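Pectate lyase II (Xanthomonas campestris pv. campestris, PDB 2QY1) probably cleaves pectate by beta-elimination, as a secreted polysaccharide lyase of family 1. Local coordinates at residues 102-106 / 135-139; 210-216 / 233-239; 243-247 / 311-315. The protein carries 2 engineered substitutions. One frame throughout, in Å; residues are numbered along the deposited sequence.

Contact 1: 102-106 / 135-139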
loop_
_atom_site.group_PDB
_atom_site.type_symbol
_atom_site.label_atom_id
_atom_site.label_comp_id
_atom_site.label_asym_id
_atom_site.label_seq_id
_atom_site.Cartn_x
_atom_site.Cartn_y
_atom_site.Cartn_z
ATOM N N MET A 102 -7.154 -1.787 -10.279
ATOM C CA MET A 102 -6.680 -0.567 -10.929
ATOM C C MET A 102 -5.206 -0.689 -11.292
ATOM O O MET A 102 -4.406 -1.202 -10.509
ATOM C CB MET A 102 -6.884 0.660 -10.032
ATOM C CG MET A 102 -8.339 1.051 -9.804
ATOM S SD MET A 102 -9.136 1.699 -11.284
ATOM C CE MET A 102 -8.548 3.396 -11.264
ATOM N N THR A 103 -4.863 -0.226 -12.490
ATOM C CA THR A 103 -3.473 -0.096 -12.904
ATOM C C THR A 103 -3.141 1.390 -12.909
ATOM O O THR A 103 -3.676 2.156 -13.720
ATOM C CB THR A 103 -3.225 -0.746 -14.282
ATOM O OG1 THR A 103 -3.514 -2.148 -14.203
ATOM C CG2 THR A 103 -1.780 -0.561 -14.724
ATOM N N ILE A 104 -2.271 1.783 -11.979
ATOM C CA ILE A 104 -1.965 3.187 -11.704
ATOM C C ILE A 104 -0.467 3.427 -11.927
ATOM O O ILE A 104 0.369 2.884 -11.202
ATOM C CB ILE A 104 -2.375 3.573 -10.251
ATOM C CG1 ILE A 104 -3.875 3.313 -10.020
ATOM C CG2 ILE A 104 -2.021 5.034 -9.949
ATOM C CD1 ILE A 104 -4.343 3.475 -8.576
ATOM N N GLY A 105 -0.132 4.234 -12.933
ATOM C CA GLY A 105 1.267 4.408 -13.309
ATOM C C GLY A 105 1.728 5.819 -13.616
ATOM O O GLY A 105 0.962 6.639 -14.129
ATOM N N LEU A 106 2.994 6.083 -13.285
ATOM C CA LEU A 106 3.715 7.294 -13.686
ATOM C C LEU A 106 2.926 8.590 -13.478
ATOM O O LEU A 106 2.756 9.393 -14.407
ATOM C CB LEU A 106 4.197 7.164 -15.136
ATOM C CG LEU A 106 5.262 6.092 -15.396
ATOM C CD1 LEU A 106 5.278 5.701 -16.870
ATOM C CD2 LEU A 106 6.640 6.577 -14.943
ATOM N N THR A 135 -2.213 -2.765 -9.566
ATOM C CA THR A 135 -0.823 -2.686 -10.020
ATOM C C THR A 135 -0.398 -1.223 -9.992
ATOM O O THR A 135 -1.045 -0.371 -10.598
ATOM C CB THR A 135 -0.648 -3.295 -11.426
ATOM O OG1 THR A 135 -0.986 -4.685 -11.379
ATOM C CG2 THR A 135 0.794 -3.158 -11.926
ATOM N N VAL A 136 0.679 -0.937 -9.263
ATOM C CA VAL A 136 1.147 0.436 -9.072
ATOM C C VAL A 136 2.615 0.530 -9.487
ATOM O O VAL A 136 3.451 -0.218 -8.981
ATOM C CB VAL A 136 0.967 0.886 -7.596
ATOM C CG1 VAL A 136 1.528 2.295 -7.370
ATOM C CG2 VAL A 136 -0.509 0.824 -7.184
ATOM N N PHE A 137 2.925 1.436 -10.413
ATOM C CA PHE A 137 4.302 1.587 -10.898
ATOM C C PHE A 137 4.677 3.026 -11.255
ATOM O O PHE A 137 3.818 3.850 -11.559
ATOM C CB PHE A 137 4.572 0.653 -12.086
ATOM C CG PHE A 137 3.873 1.054 -13.358
ATOM C CD1 PHE A 137 2.572 0.627 -13.620
ATOM C CD2 PHE A 137 4.521 1.854 -14.301
ATOM C CE1 PHE A 137 1.927 0.994 -14.796
ATOM C CE2 PHE A 137 3.881 2.230 -15.478
ATOM C CZ PHE A 137 2.582 1.798 -15.725
ATOM N N ALA A 138 5.972 3.315 -11.212
ATOM C CA ALA A 138 6.482 4.616 -11.621
ATOM C C ALA A 138 7.865 4.436 -12.232
ATOM O O ALA A 138 8.031 3.674 -13.185
ATOM C CB ALA A 138 6.525 5.576 -10.435
ATOM N N SER A 139 8.850 5.126 -11.662
ATOM C CA SER A 139 10.242 5.010 -12.073
ATOM C C SER A 139 11.159 5.260 -10.884
ATOM O O SER A 139 10.818 6.018 -9.971
ATOM C CB SER A 139 10.555 6.005 -13.194
ATOM O OG SER A 139 11.946 6.064 -13.466
#

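Contact 2: 210-216 / 233-239. Engineered in segment 210-216: Phe-213 (natural residue Arg). With PO4 (phosphate ion), chain C.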
loop_
_atom_site.group_PDB
_atom_site.type_symbol
_atom_site.label_atom_id
_atom_site.label_comp_id
_atom_site.label_asym_id
_atom_site.label_seq_id
_atom_site.Cartn_x
_atom_site.Cartn_y
_atom_site.Cartn_z
ATOM N N LEU A 210 6.755 1.239 5.458
ATOM C CA LEU A 210 7.260 2.036 6.564
ATOM C C LEU A 210 6.110 2.134 7.555
ATOM O O LEU A 210 5.090 2.765 7.266
ATOM C CB LEU A 210 7.695 3.433 6.093
ATOM C CG LEU A 210 8.492 4.351 7.034
ATOM C CD1 LEU A 210 8.904 5.622 6.297
ATOM C CD2 LEU A 210 7.736 4.710 8.319
ATOM N N GLN A 211 6.267 1.497 8.712
ATOM C CA GLN A 211 5.220 1.494 9.727
ATOM C C GLN A 211 5.606 2.348 10.928
ATOM O O GLN A 211 6.647 2.126 11.548
ATOM C CB GLN A 211 4.900 0.062 10.175
ATOM C CG GLN A 211 3.800 -0.031 11.236
ATOM C CD GLN A 211 3.639 -1.426 11.814
ATOM O OE1 GLN A 211 4.103 -2.409 11.238
ATOM N NE2 GLN A 211 2.973 -1.516 12.961
ATOM N N ARG A 212 4.758 3.323 11.244
ATOM C CA ARG A 212 4.877 4.097 12.476
ATOM C C ARG A 212 3.656 3.830 13.348
ATOM O O ARG A 212 2.520 4.034 12.904
ATOM C CB ARG A 212 4.959 5.591 12.172
ATOM C CG ARG A 212 6.272 6.089 11.606
ATOM C CD ARG A 212 6.183 7.596 11.471
ATOM N NE ARG A 212 7.416 8.244 11.032
ATOM C CZ ARG A 212 7.678 8.596 9.775
ATOM N NH1 ARG A 212 6.804 8.349 8.809
ATOM N NH2 ARG A 212 8.822 9.196 9.483
ATOM N N PHE A 213 3.895 3.380 14.583
ATOM C CA PHE A 213 2.832 3.067 15.558
ATOM C C PHE A 213 1.950 1.900 15.099
ATOM O O PHE A 213 2.178 1.313 14.036
ATOM C CB PHE A 213 1.948 4.295 15.857
ATOM C CG PHE A 213 2.712 5.545 16.201
ATOM C CD1 PHE A 213 3.114 5.796 17.509
ATOM C CD2 PHE A 213 3.003 6.491 15.217
ATOM C CE1 PHE A 213 3.817 6.958 17.831
ATOM C CE2 PHE A 213 3.702 7.657 15.530
ATOM C CZ PHE A 213 4.109 7.890 16.841
ATOM N N GLY A 214 0.950 1.567 15.915
ATOM C CA GLY A 214 -0.075 0.592 15.547
ATOM C C GLY A 214 0.393 -0.848 15.445
ATOM O O GLY A 214 1.524 -1.181 15.815
ATOM N N LEU A 215 -0.495 -1.704 14.943
ATOM C CA LEU A 215 -0.195 -3.117 14.754
ATOM C C LEU A 215 -0.398 -3.498 13.302
ATOM O O LEU A 215 -1.327 -3.016 12.649
ATOM C CB LEU A 215 -1.086 -3.990 15.646
ATOM C CG LEU A 215 -1.093 -3.717 17.155
ATOM C CD1 LEU A 215 -2.193 -4.519 17.834
ATOM C CD2 LEU A 215 0.263 -4.015 17.785
ATOM N N SER A 216 0.479 -4.359 12.797
ATOM C CA SER A 216 0.340 -4.865 11.442
ATOM C C SER A 216 0.584 -6.367 11.374
ATOM O O SER A 216 1.257 -6.950 12.234
ATOM C CB SER A 216 1.271 -4.124 10.475
ATOM O OG SER A 216 2.613 -4.549 10.628
ATOM N N VAL A 233 9.804 -0.949 10.761
ATOM C CA VAL A 233 8.860 -0.781 11.866
ATOM C C VAL A 233 9.408 0.226 12.872
ATOM O O VAL A 233 10.522 0.073 13.364
ATOM C CB VAL A 233 8.552 -2.125 12.569
ATOM C CG1 VAL A 233 7.350 -1.979 13.482
ATOM C CG2 VAL A 233 8.290 -3.223 11.546
ATOM N N ARG A 234 8.611 1.245 13.183
ATOM C CA ARG A 234 9.086 2.405 13.937
ATOM C C ARG A 234 8.052 2.908 14.941
ATOM O O ARG A 234 6.882 2.523 14.885
ATOM C CB ARG A 234 9.455 3.535 12.966
ATOM C CG ARG A 234 10.682 3.252 12.104
ATOM C CD ARG A 234 10.574 3.899 10.731
ATOM N NE ARG A 234 10.813 5.341 10.778
ATOM C CZ ARG A 234 11.199 6.078 9.739
ATOM N NH1 ARG A 234 11.409 5.520 8.553
ATOM N NH2 ARG A 234 11.391 7.383 9.892
ATOM N N MET A 235 8.502 3.765 15.858
ATOM C CA MET A 235 7.636 4.447 16.833
ATOM C C MET A 235 6.751 3.518 17.675
ATOM O O MET A 235 5.561 3.784 17.869
ATOM C CB MET A 235 6.780 5.523 16.144
ATOM C CG MET A 235 7.562 6.696 15.561
ATOM S SD MET A 235 8.744 7.459 16.700
ATOM C CE MET A 235 7.681 7.987 18.046
ATOM N N GLY A 236 7.334 2.431 18.173
ATOM C CA GLY A 236 6.610 1.496 19.033
ATOM C C GLY A 236 5.633 0.580 18.317
ATOM O O GLY A 236 4.951 -0.224 18.955
ATOM N N GLY A 237 5.554 0.704 16.992
ATOM C CA GLY A 237 4.742 -0.198 16.180
ATOM C C GLY A 237 5.215 -1.635 16.323
ATOM O O GLY A 237 6.397 -1.889 16.573
ATOM N N ILE A 238 4.288 -2.578 16.196
ATOM C CA ILE A 238 4.639 -3.996 16.204
ATOM C C ILE A 238 4.100 -4.652 14.934
ATOM O O ILE A 238 2.953 -4.431 14.557
ATOM C CB ILE A 238 4.117 -4.726 17.477
ATOM C CG1 ILE A 238 4.677 -4.066 18.746
ATOM C CG2 ILE A 238 4.479 -6.214 17.438
ATOM C CD1 ILE A 238 4.023 -4.524 20.052
ATOM N N ALA A 239 4.942 -5.441 14.273
ATOM C CA ALA A 239 4.542 -6.151 13.062
ATOM C C ALA A 239 4.705 -7.659 13.223
ATOM O O ALA A 239 5.788 -8.143 13.556
ATOM C CB ALA A 239 5.346 -5.659 11.869
HETATM P P PO4 C . 13.070 8.223 6.553
HETATM O O1 PO4 C . 12.828 6.734 6.476
HETATM O O2 PO4 C . 12.662 8.876 5.253
HETATM O O3 PO4 C . 14.545 8.473 6.788
HETATM O O4 PO4 C . 12.265 8.817 7.689
#

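Contact 3: 243-247 / 311-315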
loop_
_atom_site.group_PDB
_atom_site.type_symbol
_atom_site.label_atom_id
_atom_site.label_comp_id
_atom_site.label_asym_id
_atom_site.label_seq_id
_atom_site.Cartn_x
_atom_site.Cartn_y
_atom_site.Cartn_z
ATOM N N SER A 243 5.651 -15.950 7.144
ATOM C CA SER A 243 5.616 -16.693 5.875
ATOM C C SER A 243 5.762 -15.844 4.604
ATOM O O SER A 243 5.091 -16.093 3.597
ATOM C CB SER A 243 4.346 -17.555 5.796
ATOM O OG SER A 243 4.354 -18.561 6.793
ATOM N N ASN A 244 6.634 -14.842 4.657
ATOM C CA ASN A 244 6.974 -14.062 3.474
ATOM C C ASN A 244 8.105 -14.748 2.708
ATOM O O ASN A 244 8.732 -15.684 3.211
ATOM C CB ASN A 244 7.370 -12.628 3.857
ATOM C CG ASN A 244 6.292 -11.908 4.653
ATOM O OD1 ASN A 244 6.349 -11.842 5.881
ATOM N ND2 ASN A 244 5.303 -11.370 3.958
ATOM N N TYR A 245 8.352 -14.285 1.488
ATOM C CA TYR A 245 9.444 -14.783 0.658
ATOM C C TYR A 245 10.367 -13.606 0.353
ATOM O O TYR A 245 9.989 -12.695 -0.387
ATOM C CB TYR A 245 8.881 -15.381 -0.637
ATOM C CG TYR A 245 9.835 -16.242 -1.444
ATOM C CD1 TYR A 245 9.646 -17.622 -1.532
ATOM C CD2 TYR A 245 10.905 -15.679 -2.145
ATOM C CE1 TYR A 245 10.503 -18.419 -2.284
ATOM C CE2 TYR A 245 11.770 -16.469 -2.897
ATOM C CZ TYR A 245 11.562 -17.838 -2.962
ATOM O OH TYR A 245 12.411 -18.625 -3.700
ATOM N N PHE A 246 11.563 -13.623 0.941
ATOM C CA PHE A 246 12.546 -12.553 0.762
ATOM C C PHE A 246 13.708 -13.016 -0.118
ATOM O O PHE A 246 14.276 -14.086 0.111
ATOM C CB PHE A 246 13.124 -12.107 2.112
ATOM C CG PHE A 246 12.117 -11.518 3.062
ATOM C CD1 PHE A 246 11.555 -12.297 4.067
ATOM C CD2 PHE A 246 11.756 -10.172 2.975
ATOM C CE1 PHE A 246 10.637 -11.756 4.961
ATOM C CE2 PHE A 246 10.838 -9.622 3.865
ATOM C CZ PHE A 246 10.274 -10.417 4.859
ATOM N N GLU A 247 14.059 -12.206 -1.115
ATOM C CA GLU A 247 15.300 -12.402 -1.881
ATOM C C GLU A 247 15.755 -11.093 -2.520
ATOM O O GLU A 247 14.933 -10.210 -2.780
ATOM C CB GLU A 247 15.159 -13.509 -2.937
ATOM C CG GLU A 247 14.106 -13.256 -4.014
ATOM C CD GLU A 247 14.061 -14.354 -5.061
ATOM O OE1 GLU A 247 14.933 -15.249 -5.035
ATOM O OE2 GLU A 247 13.152 -14.325 -5.915
ATOM N N ALA A 311 5.506 -20.791 2.892
ATOM C CA ALA A 311 6.430 -19.701 2.561
ATOM C C ALA A 311 7.239 -19.909 1.280
ATOM O O ALA A 311 7.416 -18.971 0.503
ATOM C CB ALA A 311 7.358 -19.424 3.735
ATOM N N ALA A 312 7.719 -21.135 1.065
ATOM C CA ALA A 312 8.513 -21.466 -0.124
ATOM C C ALA A 312 7.710 -21.338 -1.419
ATOM O O ALA A 312 8.278 -21.105 -2.488
ATOM C CB ALA A 312 9.110 -22.864 0.002
ATOM N N GLN A 313 6.389 -21.481 -1.309
ATOM C CA GLN A 313 5.490 -21.413 -2.460
ATOM C C GLN A 313 4.995 -19.991 -2.746
ATOM O O GLN A 313 4.365 -19.749 -3.778
ATOM C CB GLN A 313 4.299 -22.356 -2.258
ATOM C CG GLN A 313 4.681 -23.838 -2.178
ATOM C CD GLN A 313 3.514 -24.740 -1.804
ATOM O OE1 GLN A 313 3.702 -25.789 -1.184
ATOM N NE2 GLN A 313 2.306 -24.338 -2.180
ATOM N N VAL A 314 5.297 -19.061 -1.840
ATOM C CA VAL A 314 4.825 -17.670 -1.931
ATOM C C VAL A 314 5.287 -16.945 -3.202
ATOM O O VAL A 314 4.492 -16.260 -3.844
ATOM C CB VAL A 314 5.177 -16.855 -0.646
ATOM C CG1 VAL A 314 5.078 -15.346 -0.881
ATOM C CG2 VAL A 314 4.276 -17.273 0.505
ATOM N N LYS A 315 6.558 -17.103 -3.571
ATOM C CA LYS A 315 7.080 -16.490 -4.796
ATOM C C LYS A 315 6.212 -16.832 -6.008
ATOM O O LYS A 315 5.733 -15.934 -6.700
ATOM C CB LYS A 315 8.539 -16.893 -5.049
ATOM C CG LYS A 315 9.104 -16.394 -6.380
ATOM C CD LYS A 315 10.605 -16.635 -6.489
ATOM C CE LYS A 315 11.131 -16.237 -7.866
ATOM N NZ LYS A 315 12.622 -16.325 -7.955
HETATM O O HOH W 1 4.866 -21.112 5.989
#

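Contact 1: 102-106 / 135-139
Ile-104 N gives Thr-135 O a hydrogen bond of 2.8 Å, nearly straight and meeting the oxygen nearly along the C=O axis, while Thr-103 CA approaches the same oxygen. The bond belongs to the parallel pairing of strands 97-105 and 129-137, successive rungs in the right-handed parallel beta-helix of the pectate lyase family; the short axes of 103-105 and 135-137 run 4.8 Å apart. The ladder continues with Thr-135 N on Met-102 O and Phe-137 N on Ile-104 O, and Leu-106 N reaches Phe-137 O at 2.9 Å just past the strand. Like residues stack from rung to rung: Thr-103 and Thr-135 lie side by side on one face, Ile-104 and Val-136 on the other. Thr-135 OG1 is held by Ala-324 N. On the threonine face, chi1 of 71° sets Phe-137 CG between its own N and carbonyl carbon, and the ring comes to lie over the neighbouring strand. Gly-105 CA sits 3.8 Å from the ring centroid in a CH-pi contact, 12° off the normal. Thr-103 CG2 meets the ring edge, 4.0 Å from Phe-137 CE1. Outside the two segments, the Tyr-172 ring lies nearly parallel to that of Phe-137, and Phe-49 meets it edge-to-face. Leu-106 divides its branches, CD1 obliquely beside Phe-137 CE2 and CD2 3.7 Å from Ala-138 C.

Contact 2: 210-216 / 233-239
Segments 210-216 and 233-239 pair in two short parallel ladders, 211-212 with 233-234 and 215-216 with 238-239, whose register slips by one residue at a type I' turn from Arg-234 to Gly-237. Arg-234 O accepts two bonds at the break, from Phe-213 N and Gly-237 N, on opposite faces of its plane. The buried Gln-211 amide fills the bend of its own segment, its chain extended from a chi1 of 180°. Gln-211 NE2 donates to Phe-213 O at 3.1 Å, almost within the amide plane, and weakly to Ile-238 O at 3.3 Å; Ser-216 OG donates to Gln-211 OE1 at 2.7 Å from above the carbonyl plane. Bonds at both ends fix this amide's rotation. Phe-213, an engineered residue, receives Met-235 CB over the centre of its ring, 3.6 Å from the centroid, with Met-235 SD in an oblique Met-aromatic contact. From the ladder the Arg-234 side chain reaches out to a phosphate and grips it end-on: NH1 to O1 and NH2 to O4 are both 2.8 Å, and the phosphorus lies in the guanidinium plane. Leu-210 CD2 packs over a face of this group, and Ser-258 holds its NE. Arg-212 runs alongside, guanidinium planes 59° apart, its NH2 3.2 Å from Arg-234 NH2, two donors close beside the phosphate without a mutual hydrogen bond; Asp-184 and Gly-181 O anchor it. The ion probably came from the crystallisation liquor, yet it shows that this edge can hold an anion, which would suit a polyanionic substrate such as pectate if bound here.

Contact 3: 243-247 / 311-315
Ser-243 presents its backbone to Ala-311, whose CB lies 3.9 Å from Ser-243 CA, and its hydroxyl to a water that ties the segments together. That water is 2.7 Å from Ser-243 OG and accepts from Ala-311 N at 3.2 Å. Val-314 CG2 rests 3.4 Å from Ser-243 O, while its CG1 turns to Tyr-245 CB. Tyr-245 carries much of the packing. With CG anti to the backbone N (chi1 -165°), its ring reaches across to the backbone of the opposing segment, and Lys-315 CB stands over the ring centre, 3.6 Å from the centroid and 5° off the normal, in a CH-pi contact. The ring edge faces carbonyl oxygens: Tyr-245 CD1 is 3.3 Å from Ala-311 O, and CE1 is near Ala-312 O. Here the C-terminal helix 314-321 and its lead-in lie against the outside of the right-handed parallel beta-helix, at the start of strand 245-255; Tyr-270, on strand 270-271, stacks on Tyr-245. Further along, Glu-247 ends the segment with a salt bridge. Its chi1 of 62° sets CG between N and the carbonyl carbon, and from there the chain extends to bring the carboxylate near the plane of the tyrosine ring, at its edge. Lys-315, stretched out along its whole length, crosses Glu-247 at about a right angle and places NZ 2.9 Å from OE2, on the syn lone pair. Tyr-222 OH is also hydrogen-bonded to Glu-247 OE2.

Overall arrangement
Contacts 1 and 2 are both buried rung-to-rung pairings within the beta-helix, on opposite sides of the chain's centre, their own centres about 26 Å apart. Contact 1 is a regular ladder of backbone bonds with a phenylalanine ring laid over a glycine; contact 2 is broken by a turn, has a buried side-chain amide bonded across its bend, and carries a phosphate on one arginine, with a second beside it. Contact 3 differs in kind: partly buried, it joins the coil to the C-terminal helix by side chains, a water and a salt bridge. Strand 238-242 leads in sequence from contact 2 to strand 245-255 of contact 3, which pairs with strands 215-226 and 231-234 of contact 2.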